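Local coordinates for protein glutathione S-transferase enzyme with thioredoxin-like domain (PDB 4L8E) that binds glutathione and probably conjugates it to electrophilic substrates, at residues 29-42 and 73-85. Residues are numbered along the deposited sequence; the frame is centred on the assembly and turned at random. Where two conformers were deposited one is given.
Sequences IDLYYAPTPNGYKI and IAPNNKIPAIVDH. With GSH (glutathione), chain C; GSH (glutathione), chain D; GSH (glutathione), chain B.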
# COMPACT_ATOMS: atom_id res chain seq x y z
N ILE A 29 23.07 -2.17 -7.23
CA ILE A 29 21.73 -2.62 -6.74
C ILE A 29 21.52 -4.11 -7.03
O ILE A 29 21.62 -4.54 -8.19
CB ILE A 29 20.53 -1.87 -7.40
CG1 ILE A 29 20.51 -0.34 -7.12
CG2 ILE A 29 19.20 -2.46 -6.94
CD1 ILE A 29 20.44 0.03 -5.70
N ASP A 30 21.25 -4.89 -5.99
CA ASP A 30 20.88 -6.30 -6.14
C ASP A 30 19.35 -6.36 -6.09
O ASP A 30 18.75 -5.84 -5.13
CB ASP A 30 21.45 -7.17 -5.02
CG ASP A 30 22.95 -7.37 -5.12
OD1 ASP A 30 23.46 -7.59 -6.22
OD2 ASP A 30 23.61 -7.37 -4.06
N LEU A 31 18.74 -6.94 -7.12
CA LEU A 31 17.30 -7.08 -7.18
C LEU A 31 16.88 -8.55 -7.07
O LEU A 31 17.28 -9.38 -7.88
CB LEU A 31 16.75 -6.48 -8.47
CG LEU A 31 15.25 -6.65 -8.74
CD1 LEU A 31 14.35 -6.05 -7.67
CD2 LEU A 31 14.93 -6.10 -10.11
N TYR A 32 16.09 -8.84 -6.06
CA TYR A 32 15.52 -10.17 -5.85
C TYR A 32 14.16 -10.19 -6.56
O TYR A 32 13.26 -9.39 -6.25
CB TYR A 32 15.46 -10.47 -4.34
CG TYR A 32 16.84 -10.54 -3.79
CD1 TYR A 32 17.52 -9.38 -3.42
CD2 TYR A 32 17.51 -11.75 -3.71
CE1 TYR A 32 18.84 -9.43 -2.99
CE2 TYR A 32 18.82 -11.81 -3.25
CZ TYR A 32 19.47 -10.65 -2.89
OH TYR A 32 20.78 -10.72 -2.45
N TYR A 33 14.04 -11.08 -7.55
CA TYR A 33 13.08 -10.90 -8.63
C TYR A 33 12.43 -12.18 -9.11
O TYR A 33 13.07 -13.22 -9.17
CB TYR A 33 13.82 -10.30 -9.82
CG TYR A 33 13.09 -10.20 -11.15
CD1 TYR A 33 12.31 -9.09 -11.46
CD2 TYR A 33 13.24 -11.18 -12.11
CE1 TYR A 33 11.68 -9.00 -12.71
CE2 TYR A 33 12.61 -11.09 -13.35
CZ TYR A 33 11.81 -10.00 -13.64
OH TYR A 33 11.21 -9.95 -14.89
N ALA A 34 11.16 -12.06 -9.50
CA ALA A 34 10.49 -13.04 -10.33
C ALA A 34 9.71 -12.25 -11.38
O ALA A 34 9.32 -11.12 -11.12
CB ALA A 34 9.55 -13.92 -9.51
N PRO A 35 9.48 -12.85 -12.55
CA PRO A 35 8.75 -12.19 -13.63
C PRO A 35 7.26 -12.20 -13.37
O PRO A 35 6.51 -13.03 -13.91
CB PRO A 35 9.10 -13.04 -14.84
CG PRO A 35 9.35 -14.40 -14.28
CD PRO A 35 10.05 -14.14 -12.99
N THR A 36 6.85 -11.26 -12.54
CA THR A 36 5.48 -11.10 -12.08
C THR A 36 5.19 -9.60 -12.07
O THR A 36 6.10 -8.80 -12.15
CB THR A 36 5.38 -11.55 -10.63
OG1 THR A 36 6.22 -10.72 -9.82
CG2 THR A 36 5.78 -13.00 -10.46
N PRO A 37 3.92 -9.21 -11.94
CA PRO A 37 3.65 -7.76 -11.95
C PRO A 37 4.49 -6.93 -10.99
O PRO A 37 4.99 -5.85 -11.36
CB PRO A 37 2.15 -7.72 -11.59
CG PRO A 37 1.63 -9.00 -12.25
CD PRO A 37 2.68 -10.00 -11.86
N ASN A 38 4.68 -7.41 -9.76
CA ASN A 38 5.43 -6.66 -8.77
C ASN A 38 6.93 -6.63 -9.05
O ASN A 38 7.58 -5.65 -8.73
CB ASN A 38 5.10 -7.16 -7.39
CG ASN A 38 3.64 -6.93 -7.06
OD1 ASN A 38 3.10 -5.84 -7.30
ND2 ASN A 38 2.99 -7.95 -6.55
N GLY A 39 7.46 -7.70 -9.65
CA GLY A 39 8.84 -7.69 -10.08
C GLY A 39 9.10 -6.71 -11.21
O GLY A 39 10.11 -5.98 -11.23
N TYR A 40 8.18 -6.65 -12.17
CA TYR A 40 8.34 -5.79 -13.33
C TYR A 40 8.27 -4.31 -12.96
O TYR A 40 8.88 -3.47 -13.61
CB TYR A 40 7.28 -6.06 -14.39
CG TYR A 40 7.54 -7.30 -15.21
CD1 TYR A 40 8.66 -7.40 -16.03
CD2 TYR A 40 6.66 -8.36 -15.17
CE1 TYR A 40 8.87 -8.56 -16.77
CE2 TYR A 40 6.89 -9.51 -15.89
CZ TYR A 40 7.98 -9.59 -16.69
OH TYR A 40 8.16 -10.76 -17.41
N LYS A 41 7.57 -3.97 -11.88
CA LYS A 41 7.58 -2.58 -11.44
C LYS A 41 9.01 -2.08 -11.28
O LYS A 41 9.32 -0.95 -11.64
CB LYS A 41 6.88 -2.40 -10.10
CG LYS A 41 5.40 -2.71 -10.08
CD LYS A 41 4.91 -2.59 -8.64
CE LYS A 41 3.45 -2.96 -8.47
NZ LYS A 41 3.07 -2.93 -7.01
N ILE A 42 9.86 -2.92 -10.70
CA ILE A 42 11.19 -2.48 -10.34
C ILE A 42 12.11 -2.50 -11.55
O ILE A 42 12.92 -1.58 -11.74
CB ILE A 42 11.78 -3.27 -9.16
CG1 ILE A 42 10.75 -3.36 -8.01
CG2 ILE A 42 13.07 -2.62 -8.72
CD1 ILE A 42 10.18 -2.00 -7.53
N ILE A 73 16.45 -10.43 4.24
CA ILE A 73 16.28 -9.25 3.40
C ILE A 73 14.80 -8.82 3.29
O ILE A 73 14.49 -7.63 3.21
CB ILE A 73 16.85 -9.57 1.99
CG1 ILE A 73 18.36 -9.79 2.07
CG2 ILE A 73 16.54 -8.48 1.00
CD1 ILE A 73 18.97 -10.42 0.83
N ALA A 74 13.91 -9.81 3.31
CA ALA A 74 12.50 -9.67 2.95
C ALA A 74 11.65 -10.57 3.84
O ALA A 74 11.21 -11.66 3.43
CB ALA A 74 12.31 -10.05 1.51
N PRO A 75 11.46 -10.15 5.09
CA PRO A 75 10.84 -11.03 6.08
C PRO A 75 9.38 -11.35 5.81
O PRO A 75 8.84 -12.26 6.43
CB PRO A 75 11.02 -10.25 7.39
CG PRO A 75 11.32 -8.86 7.01
CD PRO A 75 12.06 -8.97 5.72
N ASN A 76 8.77 -10.62 4.88
CA ASN A 76 7.41 -10.93 4.46
C ASN A 76 7.33 -12.01 3.38
O ASN A 76 6.26 -12.31 2.89
CB ASN A 76 6.73 -9.64 3.96
CG ASN A 76 5.24 -9.81 3.73
OD1 ASN A 76 4.49 -10.32 4.58
ND2 ASN A 76 4.80 -9.36 2.55
N ASN A 77 8.48 -12.59 3.00
CA ASN A 77 8.52 -13.73 2.07
C ASN A 77 8.03 -13.45 0.65
O ASN A 77 7.56 -14.36 -0.05
CB ASN A 77 7.94 -15.04 2.67
CG ASN A 77 6.41 -15.09 2.75
OD1 ASN A 77 5.68 -15.23 1.73
ND2 ASN A 77 5.93 -15.14 3.95
N LYS A 78 8.16 -12.20 0.22
CA LYS A 78 7.73 -11.81 -1.12
C LYS A 78 8.76 -11.01 -1.87
O LYS A 78 9.54 -10.26 -1.28
CB LYS A 78 6.41 -11.04 -1.08
CG LYS A 78 5.26 -11.84 -0.50
CD LYS A 78 3.95 -11.10 -0.53
CE LYS A 78 2.93 -11.81 0.31
NZ LYS A 78 2.36 -12.95 -0.42
N ILE A 79 8.78 -11.19 -3.18
CA ILE A 79 9.56 -10.33 -4.06
C ILE A 79 8.62 -9.20 -4.51
O ILE A 79 7.41 -9.35 -4.49
CB ILE A 79 10.14 -11.11 -5.26
CG1 ILE A 79 9.05 -11.66 -6.18
CG2 ILE A 79 11.08 -12.23 -4.79
CD1 ILE A 79 8.55 -10.68 -7.26
N PRO A 80 9.19 -8.06 -4.96
CA PRO A 80 10.62 -7.75 -5.06
C PRO A 80 11.22 -7.31 -3.74
O PRO A 80 10.50 -6.93 -2.81
CB PRO A 80 10.65 -6.58 -6.03
CG PRO A 80 9.35 -5.88 -5.79
CD PRO A 80 8.36 -6.99 -5.56
N ALA A 81 12.54 -7.40 -3.67
CA ALA A 81 13.32 -6.80 -2.61
C ALA A 81 14.60 -6.36 -3.27
O ALA A 81 14.96 -6.91 -4.32
CB ALA A 81 13.61 -7.82 -1.50
N ILE A 82 15.23 -5.33 -2.72
CA ILE A 82 16.56 -4.93 -3.17
C ILE A 82 17.52 -4.82 -2.02
O ILE A 82 17.13 -4.70 -0.86
CB ILE A 82 16.60 -3.59 -3.95
CG1 ILE A 82 16.22 -2.42 -3.05
CG2 ILE A 82 15.76 -3.66 -5.20
CD1 ILE A 82 16.58 -1.04 -3.65
N VAL A 83 18.80 -4.93 -2.35
CA VAL A 83 19.87 -4.53 -1.47
C VAL A 83 20.70 -3.49 -2.24
O VAL A 83 21.16 -3.71 -3.36
CB VAL A 83 20.72 -5.72 -1.04
CG1 VAL A 83 21.89 -5.26 -0.16
CG2 VAL A 83 19.83 -6.72 -0.33
N ASP A 84 20.81 -2.31 -1.64
CA ASP A 84 21.64 -1.25 -2.18
C ASP A 84 22.95 -1.25 -1.41
O ASP A 84 22.99 -0.87 -0.22
CB ASP A 84 20.94 0.10 -2.00
CG ASP A 84 21.72 1.27 -2.58
OD1 ASP A 84 22.83 1.08 -3.14
OD2 ASP A 84 21.21 2.41 -2.49
N HIS A 85 24.00 -1.69 -2.08
CA HIS A 85 25.32 -1.73 -1.49
C HIS A 85 26.08 -0.41 -1.52
O HIS A 85 27.17 -0.33 -0.97
CB HIS A 85 26.18 -2.81 -2.17
CG HIS A 85 25.65 -4.19 -1.98
ND1 HIS A 85 25.90 -4.92 -0.85
CD2 HIS A 85 24.85 -4.94 -2.76
CE1 HIS A 85 25.27 -6.08 -0.94
NE2 HIS A 85 24.62 -6.12 -2.09
N1 GSH C . 2.79 -5.67 -1.54
CA1 GSH C . 3.89 -6.42 -2.14
C1 GSH C . 4.70 -5.50 -3.02
O11 GSH C . 5.94 -5.70 -3.20
O12 GSH C . 4.15 -4.49 -3.58
CB1 GSH C . 3.37 -7.59 -2.92
CG1 GSH C . 4.47 -8.49 -3.44
CD1 GSH C . 3.93 -9.81 -3.95
OE1 GSH C . 2.74 -10.10 -3.92
N2 GSH C . 4.89 -10.72 -4.46
CA2 GSH C . 4.55 -11.99 -4.97
C2 GSH C . 5.33 -13.01 -4.19
O2 GSH C . 6.55 -12.92 -3.92
CB2 GSH C . 4.92 -12.16 -6.41
SG2 GSH C . 4.15 -10.90 -7.41
N3 GSH C . 4.60 -14.14 -3.70
CA3 GSH C . 5.32 -15.15 -2.95
C3 GSH C . 4.45 -15.73 -1.90
O31 GSH C . 4.85 -16.77 -1.33
O32 GSH C . 3.34 -15.18 -1.60
CG1 GSH D . 4.45 -12.27 -16.21
CD1 GSH D . 3.22 -11.59 -15.61
OE1 GSH D . 3.21 -10.38 -15.43
N2 GSH D . 2.08 -12.47 -15.28
CA2 GSH D . 0.85 -12.00 -14.71
C2 GSH D . 0.69 -12.64 -13.34
O2 GSH D . -0.38 -12.51 -12.73
CB2 GSH D . -0.33 -12.32 -15.57
SG2 GSH D . -0.43 -11.15 -16.91
N3 GSH D . 1.79 -13.40 -12.73
CA3 GSH D . 1.62 -13.97 -11.39
C3 GSH D . 0.67 -15.13 -11.32
O31 GSH D . 0.24 -15.48 -10.19
O32 GSH D . 0.31 -15.75 -12.35
N1 GSH B . 0.52 -16.61 -1.81
CA1 GSH B . 0.05 -15.85 -2.90
C1 GSH B . -1.43 -16.08 -3.05
O11 GSH B . -1.95 -17.16 -2.63
O12 GSH B . -2.15 -15.20 -3.62
CB1 GSH B . 0.74 -16.30 -4.13
CG1 GSH B . 0.29 -15.56 -5.38
CD1 GSH B . 0.89 -14.17 -5.46
OE1 GSH B . 1.93 -13.91 -4.89
N2 GSH B . 0.18 -13.17 -6.23
CA2 GSH B . 0.69 -11.84 -6.35
C2 GSH B . -0.32 -10.90 -5.73
O2 GSH B . -1.54 -11.10 -5.75
CB2 GSH B . 0.89 -11.46 -7.77
SG2 GSH B . 2.21 -12.43 -8.52
N3 GSH B . 0.16 -9.74 -5.05
CA3 GSH B . -0.81 -8.85 -4.45
C3 GSH B . -0.26 -7.48 -4.43
O31 GSH B . 0.56 -7.13 -5.31
O32 GSH B . -0.65 -6.69 -3.52
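Pro80 packs CG and CB against Ile42 CG1 in the helix that starts at Pro37, and its CG lies 3.4 Å from Asn38 O. Just before it, Ile79 sets CG1 between its own backbone N and carbonyl carbon (chi1 64°), which turns CG1 toward Ala34; chi2 then brings CD1 to 3.5 Å from Thr36 OG1. That hydroxyl caps the helix by accepting from Gly39 N and lies 3.2 Å from SG2 of the chain C glutathione. The cis peptide joining Ile79 to Pro80 is a conserved feature of the thioredoxin fold, which glutathione transferases use to bind glutathione; Ile79 pairs with the chain C glutathione in the manner of a beta strand, its N donating to O2 and its O accepting from N2. Further along, strands 30-33 and 81-84 run antiparallel. On one face of their sheet Leu31 CD1 packs against Ile82 CG2, 3.7 Å away. On the other, the Tyr32 ring has Ala81 O at its edge, while CE1 reaches Val83 CG2 at 3.9 Å. His85 NE2 donates to Asp30 OD2, which lies near the imidazole plane, but a separation of 2.5 Å with a bent approach (131° at hydrogen) leaves the exact geometry of this bond doubtful.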